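Local coordinates for N-acetyltransferase family protein (Bacillus anthracis, PDB 3LNB), which probably transfers the acetyl group of acetyl-coenzyme A to arylamines, including the antibacterial drug sulfamethoxazole, which it thereby inactivates, at residues H138-L143 with D149-A154; V165-E170 with Y219-D224; R184-Q187 with H191-E194. The protein carries 1 engineered substitution. One frame throughout, in Å; residues are numbered along the deposited sequence.

Interaction 1: H138-L143 with D149-A154; sequences HVIIIL and DYVIDA
His138 and Asp153 face each other at one end of an antiparallel beta hairpin, strand 131-145 running back into strand 148-152. Together with Cys99, whose helix 99-112 meets the His138 side chain there, they are consistent with the Cys-His-Asp triad of arylamine N-acetyltransferases, and bound coenzyme A also touches His138. Asp153 can be followed outward from its backbone. Asp153 CB comes to 4.2 Å from Ile140 CG2, and CG lies against the same methyl group. Because CG stands opposite the backbone N about the CA-CB bond (chi1 -170°), the carboxylate is carried across to the imidazole. OD1 is held by Asn103 ND2 and by the backbone N of Gly155, while Asp153 OD2 accepts His138 NE2 at 2.8 Å. NE2 comes to the syn side of OD2 but 30° out of the carboxylate plane, while OD2 lies nearly in the imidazole plane. A weak second bond reaches OD2 from Tyr219 OH. Gripped at both oxygens, the carboxylate can fix the rotation of the imidazole.

Beyond this pair the hairpin runs on as a regular ladder. Ile141 and Ile152 exchange both backbone bonds, the shorter being Ile152 N to Ile141 O at 2.7 Å, and Leu143 and Tyr150 form the next hydrogen-bonded pair. Ile141 and Ile152 meet CB to CB at 3.7 Å on the face packed on Leu106 of helix 99-112. On the other face, Ile142 and Val151, a non-hydrogen-bonded pair, put CD1 of Ile142 3.8 Å from CG2 of Val151.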
loop_
_atom_site.group_PDB
_atom_site.type_symbol
_atom_site.label_atom_id
_atom_site.label_comp_id
_atom_site.label_asym_id
_atom_site.label_seq_id
_atom_site.Cartn_x
_atom_site.Cartn_y
_atom_site.Cartn_z
ATOM N N HIS A 138 9.836 -0.500 -1.362
ATOM C CA HIS A 138 8.601 -0.467 -0.590
ATOM C C HIS A 138 8.800 0.527 0.539
ATOM O O HIS A 138 9.920 0.720 1.008
ATOM C CB HIS A 138 8.267 -1.853 -0.022
ATOM C CG HIS A 138 6.940 -1.918 0.676
ATOM N ND1 HIS A 138 5.875 -1.113 0.331
ATOM C CD2 HIS A 138 6.488 -2.733 1.661
ATOM C CE1 HIS A 138 4.825 -1.428 1.070
ATOM N NE2 HIS A 138 5.170 -2.409 1.884
ATOM N N VAL A 139 7.713 1.170 0.946
ATOM C CA VAL A 139 7.738 2.148 2.023
ATOM C C VAL A 139 6.602 1.809 2.973
ATOM O O VAL A 139 5.459 1.639 2.545
ATOM C CB VAL A 139 7.529 3.587 1.489
ATOM C CG1 VAL A 139 7.366 4.553 2.653
ATOM C CG2 VAL A 139 8.709 4.001 0.605
ATOM N N ILE A 140 6.922 1.695 4.258
ATOM C CA ILE A 140 5.919 1.374 5.266
ATOM C C ILE A 140 6.029 2.309 6.455
ATOM O O ILE A 140 6.958 3.111 6.539
ATOM C CB ILE A 140 6.059 -0.076 5.765
ATOM C CG1 ILE A 140 7.415 -0.268 6.438
ATOM C CG2 ILE A 140 5.896 -1.046 4.597
ATOM C CD1 ILE A 140 7.637 -1.665 6.979
ATOM N N ILE A 141 5.071 2.192 7.370
ATOM C CA ILE A 141 5.020 3.020 8.567
ATOM C C ILE A 141 5.250 2.210 9.833
ATOM O O ILE A 141 4.734 1.102 9.973
ATOM C CB ILE A 141 3.634 3.707 8.707
ATOM C CG1 ILE A 141 3.419 4.706 7.569
ATOM C CG2 ILE A 141 3.524 4.398 10.058
ATOM C CD1 ILE A 141 1.983 5.188 7.456
ATOM N N ILE A 142 6.033 2.763 10.752
ATOM C CA ILE A 142 6.269 2.112 12.031
ATOM C C ILE A 142 5.599 3.017 13.064
ATOM O O ILE A 142 5.878 4.212 13.124
ATOM C CB ILE A 142 7.776 1.978 12.349
ATOM C CG1 ILE A 142 8.463 1.129 11.276
ATOM C CG2 ILE A 142 7.967 1.359 13.727
ATOM C CD1 ILE A 142 7.878 -0.263 11.117
ATOM N N LEU A 143 4.697 2.442 13.852
ATOM C CA LEU A 143 3.961 3.183 14.870
ATOM C C LEU A 143 4.339 2.732 16.272
ATOM O O LEU A 143 4.414 1.531 16.544
ATOM C CB LEU A 143 2.446 2.979 14.694
ATOM C CG LEU A 143 1.585 3.424 15.891
ATOM C CD1 LEU A 143 1.427 4.933 15.868
ATOM C CD2 LEU A 143 0.219 2.758 15.851
ATOM N N ASP A 149 5.695 -1.391 19.321
ATOM C CA ASP A 149 5.866 -0.989 17.934
ATOM C C ASP A 149 4.978 -1.834 17.031
ATOM O O ASP A 149 4.777 -3.021 17.278
ATOM C CB ASP A 149 7.315 -1.164 17.480
ATOM C CG ASP A 149 8.225 -0.074 17.997
ATOM O OD1 ASP A 149 7.722 1.024 18.312
ATOM O OD2 ASP A 149 9.452 -0.311 18.063
ATOM N N TYR A 150 4.455 -1.208 15.986
ATOM C CA TYR A 150 3.602 -1.891 15.027
ATOM C C TYR A 150 3.956 -1.476 13.620
ATOM O O TYR A 150 4.410 -0.355 13.384
ATOM C CB TYR A 150 2.132 -1.540 15.232
ATOM C CG TYR A 150 1.574 -1.880 16.585
ATOM C CD1 TYR A 150 1.883 -1.109 17.701
ATOM C CD2 TYR A 150 0.716 -2.967 16.747
ATOM C CE1 TYR A 150 1.352 -1.407 18.948
ATOM C CE2 TYR A 150 0.178 -3.278 17.987
ATOM C CZ TYR A 150 0.499 -2.491 19.083
ATOM O OH TYR A 150 -0.043 -2.780 20.307
ATOM N N VAL A 151 3.752 -2.387 12.680
ATOM C CA VAL A 151 3.974 -2.059 11.282
ATOM C C VAL A 151 2.602 -1.634 10.769
ATOM O O VAL A 151 1.600 -2.309 11.015
ATOM C CB VAL A 151 4.465 -3.278 10.453
ATOM C CG1 VAL A 151 4.224 -3.026 8.952
ATOM C CG2 VAL A 151 5.952 -3.513 10.710
ATOM N N ILE A 152 2.558 -0.498 10.088
ATOM C CA ILE A 152 1.318 0.008 9.511
ATOM C C ILE A 152 1.601 -0.002 8.018
ATOM O O ILE A 152 2.469 0.731 7.545
ATOM C CB ILE A 152 1.019 1.461 9.953
ATOM C CG1 ILE A 152 0.968 1.552 11.481
ATOM C CG2 ILE A 152 -0.320 1.917 9.365
ATOM C CD1 ILE A 152 -0.112 0.697 12.111
ATOM N N ASP A 153 0.886 -0.839 7.276
ATOM C CA ASP A 153 1.128 -0.928 5.845
ATOM C C ASP A 153 -0.144 -0.991 5.012
ATOM O O ASP A 153 -0.899 -1.954 5.082
ATOM C CB ASP A 153 1.995 -2.155 5.554
ATOM C CG ASP A 153 2.492 -2.202 4.115
ATOM O OD1 ASP A 153 2.102 -1.332 3.303
ATOM O OD2 ASP A 153 3.280 -3.120 3.805
ATOM N N ALA A 154 -0.368 0.047 4.218
ATOM C CA ALA A 154 -1.538 0.108 3.354
ATOM C C ALA A 154 -1.090 0.105 1.901
ATOM O O ALA A 154 -1.873 0.418 1.007
ATOM C CB ALA A 154 -2.339 1.369 3.646
#

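Interaction 2: V165-E170 with Y219-D224; sequences VPFSGE and YAFTLD
A type I beta turn, Pro166 to Gly169, begins at Pro166, the last residue of edge strand 165-166 of the large antiparallel sheet, and from it Phe167 reaches over to Phe221 and Leu223 on strand 216-225. The strands lie well apart in the sheet, with three others between them, and even the nearest CA atoms, those of Phe167 and Leu223, are 11.6 Å apart. The aromatic side chain makes up this distance, crossing a face of the sheet that also offers it Val151 and Ile142.

The outer end of the Phe167 ring does the touching. Its CZ lies 4.1 Å from Phe221 CE2, near the plane of the Phe221 ring and at its edge, and the two side chains approach from opposite directions. Leu223 comes alongside instead, sliding past Phe167, so that its CD2 methyl group sits at the Phe167 edge, in the ring plane, 3.8 Å from CE2. CD1 is a slightly more distant neighbour of that same carbon. At Phe221, chi1 of 65° sets the ring between the backbone N and the carbonyl carbon, where it extends over the sheet to meet the incoming ring. The His191 ring meets both phenylalanines, completing a small aromatic cluster.

At the base of Phe167, the turn is closed by Gly169 N bonding to Pro166 O at 3.1 Å. Across the contact itself there are just carbon atoms: apolar van der Waals packing, which asks for complementary shape rather than exact bond direction and brings the turn against a strand four places away in the sheet.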
loop_
_atom_site.group_PDB
_atom_site.type_symbol
_atom_site.label_atom_id
_atom_site.label_comp_id
_atom_site.label_asym_id
_atom_site.label_seq_id
_atom_site.Cartn_x
_atom_site.Cartn_y
_atom_site.Cartn_z
ATOM N N VAL A 165 0.380 -4.523 12.652
ATOM C CA VAL A 165 1.019 -5.815 12.895
ATOM C C VAL A 165 2.076 -5.605 13.977
ATOM O O VAL A 165 3.078 -4.928 13.758
ATOM C CB VAL A 165 1.667 -6.364 11.611
ATOM C CG1 VAL A 165 2.112 -7.810 11.825
ATOM C CG2 VAL A 165 0.671 -6.275 10.452
ATOM N N PRO A 166 1.864 -6.197 15.160
ATOM C CA PRO A 166 2.787 -6.064 16.289
ATOM C C PRO A 166 4.142 -6.721 16.141
ATOM O O PRO A 166 4.244 -7.850 15.664
ATOM C CB PRO A 166 1.994 -6.657 17.449
ATOM C CG PRO A 166 1.245 -7.784 16.773
ATOM C CD PRO A 166 0.762 -7.124 15.485
ATOM N N PHE A 167 5.178 -6.000 16.569
ATOM C CA PHE A 167 6.546 -6.503 16.540
ATOM C C PHE A 167 6.662 -7.689 17.503
ATOM O O PHE A 167 7.586 -8.494 17.397
ATOM C CB PHE A 167 7.528 -5.414 16.987
ATOM C CG PHE A 167 7.953 -4.476 15.891
ATOM C CD1 PHE A 167 7.013 -3.858 15.075
ATOM C CD2 PHE A 167 9.302 -4.175 15.712
ATOM C CE1 PHE A 167 7.407 -2.945 14.093
ATOM C CE2 PHE A 167 9.711 -3.262 14.732
ATOM C CZ PHE A 167 8.760 -2.647 13.923
ATOM N N SER A 168 5.730 -7.783 18.450
ATOM C CA SER A 168 5.755 -8.877 19.410
ATOM C C SER A 168 5.506 -10.220 18.723
ATOM O O SER A 168 5.634 -11.270 19.343
ATOM C CB SER A 168 4.743 -8.634 20.529
ATOM O OG SER A 168 3.490 -8.241 20.011
ATOM N N GLY A 169 5.138 -10.181 17.443
ATOM C CA GLY A 169 4.958 -11.414 16.689
ATOM C C GLY A 169 3.622 -12.128 16.570
ATOM O O GLY A 169 3.517 -13.067 15.772
ATOM N N GLU A 170 2.607 -11.717 17.326
ATOM C CA GLU A 170 1.310 -12.392 17.234
ATOM C C GLU A 170 0.799 -12.322 15.789
ATOM O O GLU A 170 1.075 -11.364 15.054
ATOM C CB GLU A 170 0.292 -11.767 18.218
ATOM C CG GLU A 170 -0.994 -12.601 18.433
ATOM C CD GLU A 170 -1.768 -12.243 19.716
ATOM O OE1 GLU A 170 -2.126 -11.055 19.887
ATOM O OE2 GLU A 170 -2.032 -13.152 20.556
ATOM N N TYR A 219 8.286 -9.067 2.849
ATOM C CA TYR A 219 9.349 -8.092 2.657
ATOM C C TYR A 219 10.215 -7.948 3.896
ATOM O O TYR A 219 9.808 -8.290 5.009
ATOM C CB TYR A 219 8.796 -6.715 2.262
ATOM C CG TYR A 219 7.750 -6.146 3.197
ATOM C CD1 TYR A 219 6.394 -6.237 2.884
ATOM C CD2 TYR A 219 8.113 -5.513 4.390
ATOM C CE1 TYR A 219 5.424 -5.712 3.724
ATOM C CE2 TYR A 219 7.145 -4.981 5.247
ATOM C CZ TYR A 219 5.805 -5.084 4.906
ATOM O OH TYR A 219 4.838 -4.558 5.720
ATOM N N ALA A 220 11.430 -7.468 3.670
ATOM C CA ALA A 220 12.384 -7.226 4.731
ATOM C C ALA A 220 12.418 -5.717 4.909
ATOM O O ALA A 220 12.051 -4.978 3.996
ATOM C CB ALA A 220 13.758 -7.732 4.324
ATOM N N PHE A 221 12.846 -5.266 6.082
ATOM C CA PHE A 221 12.953 -3.840 6.365
ATOM C C PHE A 221 13.834 -3.585 7.583
ATOM O O PHE A 221 14.238 -4.520 8.278
ATOM C CB PHE A 221 11.568 -3.200 6.577
ATOM C CG PHE A 221 10.828 -3.701 7.787
ATOM C CD1 PHE A 221 10.133 -4.909 7.753
ATOM C CD2 PHE A 221 10.822 -2.960 8.967
ATOM C CE1 PHE A 221 9.444 -5.371 8.877
ATOM C CE2 PHE A 221 10.135 -3.416 10.098
ATOM C CZ PHE A 221 9.447 -4.618 10.053
ATOM N N THR A 222 14.149 -2.312 7.808
ATOM C CA THR A 222 14.965 -1.891 8.945
ATOM C C THR A 222 14.188 -0.786 9.653
ATOM O O THR A 222 13.116 -0.386 9.196
ATOM C CB THR A 222 16.328 -1.314 8.501
ATOM O OG1 THR A 222 16.127 -0.046 7.868
ATOM C CG2 THR A 222 17.019 -2.253 7.527
ATOM N N LEU A 223 14.718 -0.293 10.764
ATOM C CA LEU A 223 14.047 0.765 11.499
ATOM C C LEU A 223 14.710 2.133 11.268
ATOM O O LEU A 223 14.542 3.059 12.064
ATOM C CB LEU A 223 13.995 0.418 12.998
ATOM C CG LEU A 223 13.337 -0.939 13.317
ATOM C CD1 LEU A 223 13.260 -1.142 14.816
ATOM C CD2 LEU A 223 11.937 -1.008 12.713
ATOM N N ASP A 224 15.456 2.253 10.171
ATOM C CA ASP A 224 16.108 3.514 9.813
ATOM C C ASP A 224 15.064 4.454 9.197
ATOM O O ASP A 224 14.523 4.171 8.127
ATOM C CB ASP A 224 17.224 3.293 8.780
ATOM C CG ASP A 224 18.297 2.333 9.260
ATOM O OD1 ASP A 224 18.715 2.433 10.433
ATOM O OD2 ASP A 224 18.738 1.485 8.452
#

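Interaction 3: R184-Q187 with H191-E194; sequences RTTQ and HILE
Rotation about CA-CB at Thr186 (chi1 71°) and at Ile192 (chi1 60°) has the same result on both sides: each CG2 methyl group stands opposite its own carbonyl carbon, beside the backbone N, and the two methyls are brought together. Thr186 CG2 and Ile192 CG2 approach to 3.6 Å, the side chains crossing at a slant. The same torsion at Thr186 places OG1 between the backbone N and the carbonyl carbon, where it bonds to the backbone N of Lys188 within the loop.

This is the connection of a beta hairpin. The loop after strand 177-182 carries Arg184 and Thr186, and the chain returns as strand 191-196. Where Arg184 and His191 stand across from each other, CA to CA 5.0 Å, the two chain segments have already parted: Arg184 O and His191 N are 3.6 Å apart and form no hydrogen bond. Regular pairing lies further back, where the backbones of Ile192 and Arg182 are bonded.

Ile192 takes most of the side-chain contact from the loop; Thr186 also touches Ala220. Besides the Thr186 methyl, Ile192 CG2 has Arg184 O at 4.1 Å, while its other branch ends in CD1, 4.3 Å from Arg184 CG. Of the arginine side chain, the aliphatic part near the backbone makes this contact, and its far end leads off from the strand. Glu194 forms its salt bridge with Arg180 rather than with Arg184, whose NE remains 6.9 Å from Glu194 OE1.

What joins loop and strand here is therefore mainly methyl and methylene packing over a buried isoleucine, with one backbone carbonyl alongside and the polar group of Thr186 engaged inside the loop; such contacts probably constrain the loop's position less sharply than a ladder of backbone bonds would.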
loop_
_atom_site.group_PDB
_atom_site.type_symbol
_atom_site.label_atom_id
_atom_site.label_comp_id
_atom_site.label_asym_id
_atom_site.label_seq_id
_atom_site.Cartn_x
_atom_site.Cartn_y
_atom_site.Cartn_z
ATOM N N ARG A 184 14.381 -10.764 12.178
ATOM C CA ARG A 184 15.347 -11.694 11.622
ATOM C C ARG A 184 16.190 -10.922 10.630
ATOM O O ARG A 184 15.666 -10.206 9.781
ATOM C CB ARG A 184 14.637 -12.844 10.903
ATOM C CG ARG A 184 13.708 -13.672 11.786
ATOM C CD ARG A 184 14.473 -14.649 12.666
ATOM N NE ARG A 184 13.581 -15.475 13.477
ATOM C CZ ARG A 184 12.955 -15.064 14.579
ATOM N NH1 ARG A 184 12.161 -15.899 15.240
ATOM N NH2 ARG A 184 13.129 -13.826 15.033
ATOM N N THR A 185 17.499 -11.059 10.747
ATOM C CA THR A 185 18.391 -10.374 9.836
ATOM C C THR A 185 18.357 -11.107 8.498
ATOM O O THR A 185 18.275 -12.338 8.457
ATOM C CB THR A 185 19.834 -10.368 10.374
ATOM O OG1 THR A 185 19.861 -9.765 11.671
ATOM C CG2 THR A 185 20.739 -9.583 9.443
ATOM N N THR A 186 18.388 -10.340 7.411
ATOM C CA THR A 186 18.402 -10.897 6.064
ATOM C C THR A 186 19.327 -10.001 5.254
ATOM O O THR A 186 19.814 -8.982 5.755
ATOM C CB THR A 186 17.016 -10.864 5.372
ATOM O OG1 THR A 186 16.682 -9.510 5.040
ATOM C CG2 THR A 186 15.941 -11.439 6.275
ATOM N N GLN A 187 19.569 -10.377 4.007
ATOM C CA GLN A 187 20.422 -9.588 3.134
ATOM C C GLN A 187 19.870 -8.178 2.957
ATOM O O GLN A 187 20.603 -7.255 2.604
ATOM C CB GLN A 187 20.526 -10.246 1.757
ATOM C CG GLN A 187 21.393 -11.478 1.718
ATOM C CD GLN A 187 22.786 -11.194 2.234
ATOM O OE1 GLN A 187 23.049 -11.261 3.442
ATOM N NE2 GLN A 187 23.691 -10.853 1.322
ATOM N N HIS A 191 14.440 -6.838 10.054
ATOM C CA HIS A 191 13.117 -7.373 10.358
ATOM C C HIS A 191 12.451 -7.826 9.066
ATOM O O HIS A 191 12.870 -7.448 7.969
ATOM C CB HIS A 191 12.227 -6.301 11.004
ATOM C CG HIS A 191 12.802 -5.688 12.243
ATOM N ND1 HIS A 191 14.024 -5.048 12.262
ATOM C CD2 HIS A 191 12.308 -5.592 13.501
ATOM C CE1 HIS A 191 14.257 -4.584 13.477
ATOM N NE2 HIS A 191 13.232 -4.900 14.248
ATOM N N ILE A 192 11.406 -8.631 9.208
ATOM C CA ILE A 192 10.665 -9.124 8.064
ATOM C C ILE A 192 9.192 -9.210 8.409
ATOM O O ILE A 192 8.812 -9.308 9.576
ATOM C CB ILE A 192 11.108 -10.555 7.636
ATOM C CG1 ILE A 192 10.898 -11.537 8.797
ATOM C CG2 ILE A 192 12.559 -10.556 7.188
ATOM C CD1 ILE A 192 11.149 -12.987 8.423
ATOM N N LEU A 193 8.367 -9.134 7.379
ATOM C CA LEU A 193 6.941 -9.300 7.539
ATOM C C LEU A 193 6.727 -10.570 6.734
ATOM O O LEU A 193 7.039 -10.611 5.542
ATOM C CB LEU A 193 6.155 -8.144 6.920
ATOM C CG LEU A 193 4.637 -8.389 6.869
ATOM C CD1 LEU A 193 3.890 -7.081 6.748
ATOM C CD2 LEU A 193 4.296 -9.301 5.698
ATOM N N GLU A 194 6.245 -11.616 7.389
ATOM C CA GLU A 194 5.983 -12.874 6.705
ATOM C C GLU A 194 4.484 -12.977 6.506
ATOM O O GLU A 194 3.717 -12.305 7.198
ATOM C CB GLU A 194 6.475 -14.061 7.533
ATOM C CG GLU A 194 7.982 -14.142 7.648
ATOM C CD GLU A 194 8.448 -15.506 8.130
ATOM O OE1 GLU A 194 8.127 -15.880 9.279
ATOM O OE2 GLU A 194 9.128 -16.203 7.351
#

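How the interactions relate
All three contacts belong to the same large antiparallel sheet, but at different depths. Interaction 1 is the buried one, combining a backbone ladder with the polar pair beside coenzyme A. Interactions 2 and 3 are only partly buried, lie further from the centre of the chain, and rely on apolar packing. Neighbouring strands bind them together: Val151 N to Val165 O joins interactions 1 and 2 at 2.8 Å, and Phe221 N to His191 O joins interactions 2 and 3 at 2.9 Å. Interactions 1 and 3 do not touch; 219-224 lies between them, meeting the His138 site through Tyr219 and the 184-187 loop through Ala220.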